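Local coordinates for protein nicotinate phosphoribosyltransferase (Saccharomyces cerevisiae, PDB 1VLP) that catalyses the ATP-dependent synthesis of nicotinate ribonucleotide from nicotinate and phosphoribosyl diphosphate, the first step from nicotinic acid to NAD, at residues Y165-E177 against S196-A210. Residues are numbered along the deposited sequence; the frame is centred on the assembly and turned at random.
Sequences YENQLEQAEKKAE and SLKAQDLIMQGIMKA
S196 OG is gripped twice. It lies 2.6 Å from Y165 OH, a hydrogen bond at the edge of the tyrosine ring, and it accepts from A199 N at 2.9 Å as the N-cap of its helix. K198 runs extended over one ring face, with CE 3.7 Å from the Y165 ring centroid in a CH-pi contact and NZ off-centre in a cation-pi contact. L202 CD1 touches Y165 CD1 obliquely. With an alanine at Y165, K198 would probably lose the ring it lies across, and S196 OG its hydroxyl partner. Water joins Q168 OE1 to A199 O, while Q168 NE2 bonds to D372 O.

Farther along, segments 168-177 and 197-210 cross at -43°, axes 7.1 Å apart at closest. G206, lacking a side chain, fits this approach: its CA makes a CA-H...O contact with L169 O at 3.4 Å, and E173 CA one with G206 O. A chi1 of -174° turns L169 from its own N into a hole among L202, Q205, G206 and K209. A172 packs on I203, and A176 CB meets A210 CB at 3.5 Å. Behind, M204, I207 and M208 reach strand 222-225, at one end of the parallel sheet, consistent with a TIM-barrel-related fold; helices 228-234 and 367-370 also touch helix 197-213.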
loop_
_atom_site.group_PDB
_atom_site.type_symbol
_atom_site.label_atom_id
_atom_site.label_comp_id
_atom_site.label_asym_id
_atom_site.label_seq_id
_atom_site.Cartn_x
_atom_site.Cartn_y
_atom_site.Cartn_z
ATOM N N TYR A 165 17.266 8.446 15.933
ATOM C CA TYR A 165 17.419 7.163 15.204
ATOM C C TYR A 165 18.099 6.073 15.999
ATOM O O TYR A 165 18.309 4.983 15.483
ATOM C CB TYR A 165 18.194 7.376 13.897
ATOM C CG TYR A 165 17.470 8.149 12.839
ATOM C CD1 TYR A 165 16.554 7.532 12.019
ATOM C CD2 TYR A 165 17.750 9.494 12.608
ATOM C CE1 TYR A 165 15.877 8.218 11.031
ATOM C CE2 TYR A 165 17.077 10.200 11.586
ATOM C CZ TYR A 165 16.149 9.538 10.800
ATOM O OH TYR A 165 15.477 10.166 9.801
ATOM N N GLU A 166 18.388 6.326 17.276
ATOM C CA GLU A 166 19.115 5.380 18.089
ATOM C C GLU A 166 18.363 4.077 18.149
ATOM O O GLU A 166 17.148 4.062 18.335
ATOM C CB GLU A 166 19.326 5.917 19.492
ATOM C CG GLU A 166 20.258 7.149 19.499
ATOM C CD GLU A 166 21.647 6.860 18.897
ATOM O OE1 GLU A 166 22.411 6.056 19.502
ATOM O OE2 GLU A 166 21.950 7.430 17.816
ATOM N N ASN A 167 19.112 3.008 17.925
ATOM C CA ASN A 167 18.632 1.635 18.020
ATOM C C ASN A 167 17.604 1.199 16.960
ATOM O O ASN A 167 17.023 0.110 17.104
ATOM C CB ASN A 167 18.096 1.341 19.416
ATOM C CG ASN A 167 19.178 1.471 20.492
ATOM O OD1 ASN A 167 20.221 0.798 20.421
ATOM N ND2 ASN A 167 18.957 2.365 21.460
ATOM N N GLN A 168 17.361 2.024 15.931
ATOM C CA GLN A 168 16.399 1.660 14.854
ATOM C C GLN A 168 16.860 0.398 14.116
ATOM O O GLN A 168 16.104 -0.587 13.930
ATOM C CB GLN A 168 16.213 2.809 13.870
ATOM C CG GLN A 168 15.271 3.903 14.400
ATOM C CD GLN A 168 13.878 3.357 14.667
ATOM O OE1 GLN A 168 13.364 2.643 13.808
ATOM N NE2 GLN A 168 13.249 3.714 15.832
ATOM N N LEU A 169 18.129 0.352 13.770
ATOM C CA LEU A 169 18.595 -0.862 13.067
ATOM C C LEU A 169 18.441 -2.135 13.943
ATOM O O LEU A 169 17.904 -3.150 13.489
ATOM C CB LEU A 169 20.037 -0.659 12.616
ATOM C CG LEU A 169 20.711 -1.732 11.747
ATOM C CD1 LEU A 169 21.941 -1.022 11.183
ATOM C CD2 LEU A 169 21.095 -2.963 12.553
ATOM N N GLU A 170 18.928 -2.055 15.186
ATOM C CA GLU A 170 18.874 -3.150 16.147
ATOM C C GLU A 170 17.442 -3.621 16.464
ATOM O O GLU A 170 17.186 -4.835 16.618
ATOM C CB GLU A 170 19.559 -2.689 17.429
ATOM C CG GLU A 170 21.082 -2.460 17.294
ATOM C CD GLU A 170 21.535 -1.145 16.601
ATOM O OE1 GLU A 170 20.745 -0.211 16.300
ATOM O OE2 GLU A 170 22.761 -1.056 16.333
ATOM N N GLN A 171 16.519 -2.658 16.555
ATOM C CA GLN A 171 15.114 -2.977 16.830
ATOM C C GLN A 171 14.458 -3.769 15.677
ATOM O O GLN A 171 13.716 -4.748 15.888
ATOM C CB GLN A 171 14.375 -1.671 17.119
ATOM C CG GLN A 171 12.921 -1.830 17.301
ATOM C CD GLN A 171 12.260 -0.534 17.731
ATOM O OE1 GLN A 171 12.138 -0.257 18.925
ATOM N NE2 GLN A 171 11.894 0.277 16.780
ATOM N N ALA A 172 14.742 -3.328 14.455
ATOM C CA ALA A 172 14.276 -4.050 13.278
ATOM C C ALA A 172 14.885 -5.450 13.190
ATOM O O ALA A 172 14.190 -6.425 12.855
ATOM C CB ALA A 172 14.552 -3.260 12.011
ATOM N N GLU A 173 16.181 -5.539 13.443
ATOM C CA GLU A 173 16.893 -6.814 13.453
ATOM C C GLU A 173 16.281 -7.823 14.427
ATOM O O GLU A 173 16.025 -8.987 14.059
ATOM C CB GLU A 173 18.351 -6.592 13.782
ATOM C CG GLU A 173 19.166 -7.860 13.684
ATOM C CD GLU A 173 20.586 -7.727 14.248
ATOM O OE1 GLU A 173 20.944 -6.696 14.860
ATOM O OE2 GLU A 173 21.355 -8.691 14.089
ATOM N N LYS A 174 15.981 -7.363 15.629
ATOM C CA LYS A 174 15.344 -8.204 16.647
ATOM C C LYS A 174 13.981 -8.690 16.215
ATOM O O LYS A 174 13.651 -9.854 16.436
ATOM C CB LYS A 174 15.249 -7.460 17.991
ATOM C CG LYS A 174 14.461 -8.219 19.025
ATOM C CD LYS A 174 14.610 -7.652 20.410
ATOM C CE LYS A 174 13.860 -8.473 21.475
ATOM N NZ LYS A 174 13.763 -7.587 22.688
ATOM N N LYS A 175 13.181 -7.808 15.593
ATOM C CA LYS A 175 11.867 -8.194 15.080
ATOM C C LYS A 175 12.032 -9.283 14.029
ATOM O O LYS A 175 11.407 -10.327 14.112
ATOM C CB LYS A 175 11.123 -7.008 14.486
ATOM C CG LYS A 175 10.763 -5.978 15.566
ATOM C CD LYS A 175 10.070 -4.791 14.939
ATOM C CE LYS A 175 9.795 -3.715 15.937
ATOM N NZ LYS A 175 9.252 -2.474 15.250
ATOM N N ALA A 176 12.903 -9.031 13.064
ATOM C CA ALA A 176 13.140 -9.978 11.994
ATOM C C ALA A 176 13.589 -11.343 12.554
ATOM O O ALA A 176 13.104 -12.377 12.125
ATOM C CB ALA A 176 14.131 -9.418 11.042
ATOM N N GLU A 177 14.456 -11.328 13.539
ATOM C CA GLU A 177 14.973 -12.568 14.097
ATOM C C GLU A 177 13.882 -13.345 14.772
ATOM O O GLU A 177 13.846 -14.549 14.664
ATOM C CB GLU A 177 16.134 -12.284 15.029
ATOM C CG GLU A 177 17.361 -11.761 14.257
ATOM C CD GLU A 177 18.622 -11.660 15.072
ATOM O OE1 GLU A 177 18.564 -11.909 16.299
ATOM O OE2 GLU A 177 19.686 -11.368 14.449
ATOM N N SER A 196 10.863 8.589 7.906
ATOM C CA SER A 196 11.733 9.213 6.941
ATOM C C SER A 196 12.286 8.118 6.012
ATOM O O SER A 196 12.217 6.926 6.324
ATOM C CB SER A 196 12.898 9.916 7.622
ATOM O OG SER A 196 13.767 8.976 8.247
ATOM N N LEU A 197 12.822 8.546 4.884
ATOM C CA LEU A 197 13.563 7.628 3.972
ATOM C C LEU A 197 14.700 6.940 4.719
ATOM O O LEU A 197 14.833 5.732 4.657
ATOM C CB LEU A 197 14.070 8.414 2.785
ATOM C CG LEU A 197 14.881 7.622 1.751
ATOM C CD1 LEU A 197 14.092 6.544 1.117
ATOM C CD2 LEU A 197 15.346 8.629 0.708
ATOM N N LYS A 198 15.419 7.710 5.538
ATOM C CA LYS A 198 16.519 7.180 6.311
ATOM C C LYS A 198 16.024 6.114 7.277
ATOM O O LYS A 198 16.724 5.124 7.469
ATOM C CB LYS A 198 17.224 8.294 7.053
ATOM C CG LYS A 198 18.276 7.838 7.982
ATOM C CD LYS A 198 19.020 8.992 8.603
ATOM C CE LYS A 198 19.869 8.536 9.766
ATOM N NZ LYS A 198 20.908 9.557 10.172
ATOM N N ALA A 199 14.853 6.314 7.895
ATOM C CA ALA A 199 14.286 5.341 8.866
ATOM C C ALA A 199 14.064 4.019 8.171
ATOM O O ALA A 199 14.398 2.954 8.681
ATOM C CB ALA A 199 12.949 5.841 9.489
ATOM N N GLN A 200 13.443 4.085 7.012
ATOM C CA GLN A 200 13.204 2.854 6.262
ATOM C C GLN A 200 14.520 2.170 5.840
ATOM O O GLN A 200 14.643 0.966 5.958
ATOM C CB GLN A 200 12.264 3.115 5.077
ATOM C CG GLN A 200 11.855 1.835 4.288
ATOM C CD GLN A 200 10.756 2.117 3.290
ATOM O OE1 GLN A 200 10.729 3.179 2.740
ATOM N NE2 GLN A 200 9.894 1.122 2.991
ATOM N N ASP A 201 15.497 2.937 5.380
ATOM C CA ASP A 201 16.805 2.382 5.070
ATOM C C ASP A 201 17.483 1.669 6.265
ATOM O O ASP A 201 18.066 0.582 6.128
ATOM C CB ASP A 201 17.712 3.454 4.511
ATOM C CG ASP A 201 19.050 2.879 4.063
ATOM O OD1 ASP A 201 19.081 2.142 3.042
ATOM O OD2 ASP A 201 20.034 3.148 4.743
ATOM N N LEU A 202 17.371 2.275 7.451
ATOM C CA LEU A 202 17.948 1.655 8.646
ATOM C C LEU A 202 17.248 0.364 9.010
ATOM O O LEU A 202 17.910 -0.595 9.376
ATOM C CB LEU A 202 17.925 2.606 9.837
ATOM C CG LEU A 202 18.923 3.745 9.798
ATOM C CD1 LEU A 202 18.561 4.677 10.937
ATOM C CD2 LEU A 202 20.324 3.183 9.891
ATOM N N ILE A 203 15.919 0.309 8.900
ATOM C CA ILE A 203 15.194 -0.937 9.183
ATOM C C ILE A 203 15.478 -2.016 8.116
ATOM O O ILE A 203 15.589 -3.186 8.442
ATOM C CB ILE A 203 13.711 -0.712 9.580
ATOM C CG1 ILE A 203 12.853 -0.336 8.402
ATOM C CG2 ILE A 203 13.624 0.261 10.746
ATOM C CD1 ILE A 203 12.414 -1.529 7.587
HETATM N N MSE A 204 15.718 -1.604 6.877
HETATM C CA MSE A 204 16.154 -2.548 5.835
HETATM C C MSE A 204 17.495 -3.166 6.221
HETATM O O MSE A 204 17.702 -4.389 6.113
HETATM C CB MSE A 204 16.265 -1.869 4.468
HETATM C CG MSE A 204 14.943 -1.583 3.736
HETATM SE SE MSE A 204 13.820 -3.183 3.486
HETATM C CE MSE A 204 15.098 -4.256 2.368
ATOM N N GLN A 205 18.422 -2.315 6.650
ATOM C CA GLN A 205 19.716 -2.769 7.230
ATOM C C GLN A 205 19.551 -3.786 8.332
ATOM O O GLN A 205 20.251 -4.830 8.322
ATOM C CB GLN A 205 20.558 -1.575 7.694
ATOM C CG GLN A 205 21.067 -0.734 6.563
ATOM C CD GLN A 205 21.952 0.405 7.085
ATOM O OE1 GLN A 205 22.810 0.162 7.919
ATOM N NE2 GLN A 205 21.713 1.633 6.631
ATOM N N GLY A 206 18.607 -3.547 9.245
ATOM C CA GLY A 206 18.362 -4.482 10.379
ATOM C C GLY A 206 17.835 -5.825 9.983
ATOM O O GLY A 206 18.314 -6.885 10.435
ATOM N N ILE A 207 16.903 -5.785 9.057
ATOM C CA ILE A 207 16.283 -6.998 8.500
ATOM C C ILE A 207 17.388 -7.807 7.807
ATOM O O ILE A 207 17.540 -9.009 8.069
ATOM C CB ILE A 207 15.100 -6.667 7.552
ATOM C CG1 ILE A 207 13.894 -6.103 8.346
ATOM C CG2 ILE A 207 14.677 -7.934 6.727
ATOM C CD1 ILE A 207 12.838 -5.417 7.512
HETATM N N MSE A 208 18.177 -7.165 6.949
HETATM C CA MSE A 208 19.188 -7.907 6.201
HETATM C C MSE A 208 20.252 -8.450 7.171
HETATM O O MSE A 208 20.790 -9.509 6.946
HETATM C CB MSE A 208 19.854 -7.040 5.144
HETATM C CG MSE A 208 18.905 -6.542 4.049
HETATM SE SE MSE A 208 17.646 -7.873 3.389
HETATM C CE MSE A 208 18.981 -9.127 2.533
ATOM N N LYS A 209 20.534 -7.729 8.246
ATOM C CA LYS A 209 21.516 -8.188 9.248
ATOM C C LYS A 209 20.976 -9.453 9.887
ATOM O O LYS A 209 21.709 -10.393 10.140
ATOM C CB LYS A 209 21.779 -7.123 10.331
ATOM C CG LYS A 209 22.856 -7.564 11.315
ATOM C CD LYS A 209 23.245 -6.523 12.372
ATOM C CE LYS A 209 24.268 -7.144 13.420
ATOM N NZ LYS A 209 25.678 -7.074 13.019
ATOM N N ALA A 210 19.675 -9.467 10.161
ATOM C CA ALA A 210 18.980 -10.661 10.625
ATOM C C ALA A 210 19.053 -11.842 9.614
ATOM O O ALA A 210 19.354 -12.986 9.986
ATOM C CB ALA A 210 17.526 -10.313 10.969
HETATM O O HOH W 1 14.378 3.633 11.361
HETATM O O HOH W 2 19.825 -13.916 12.450
#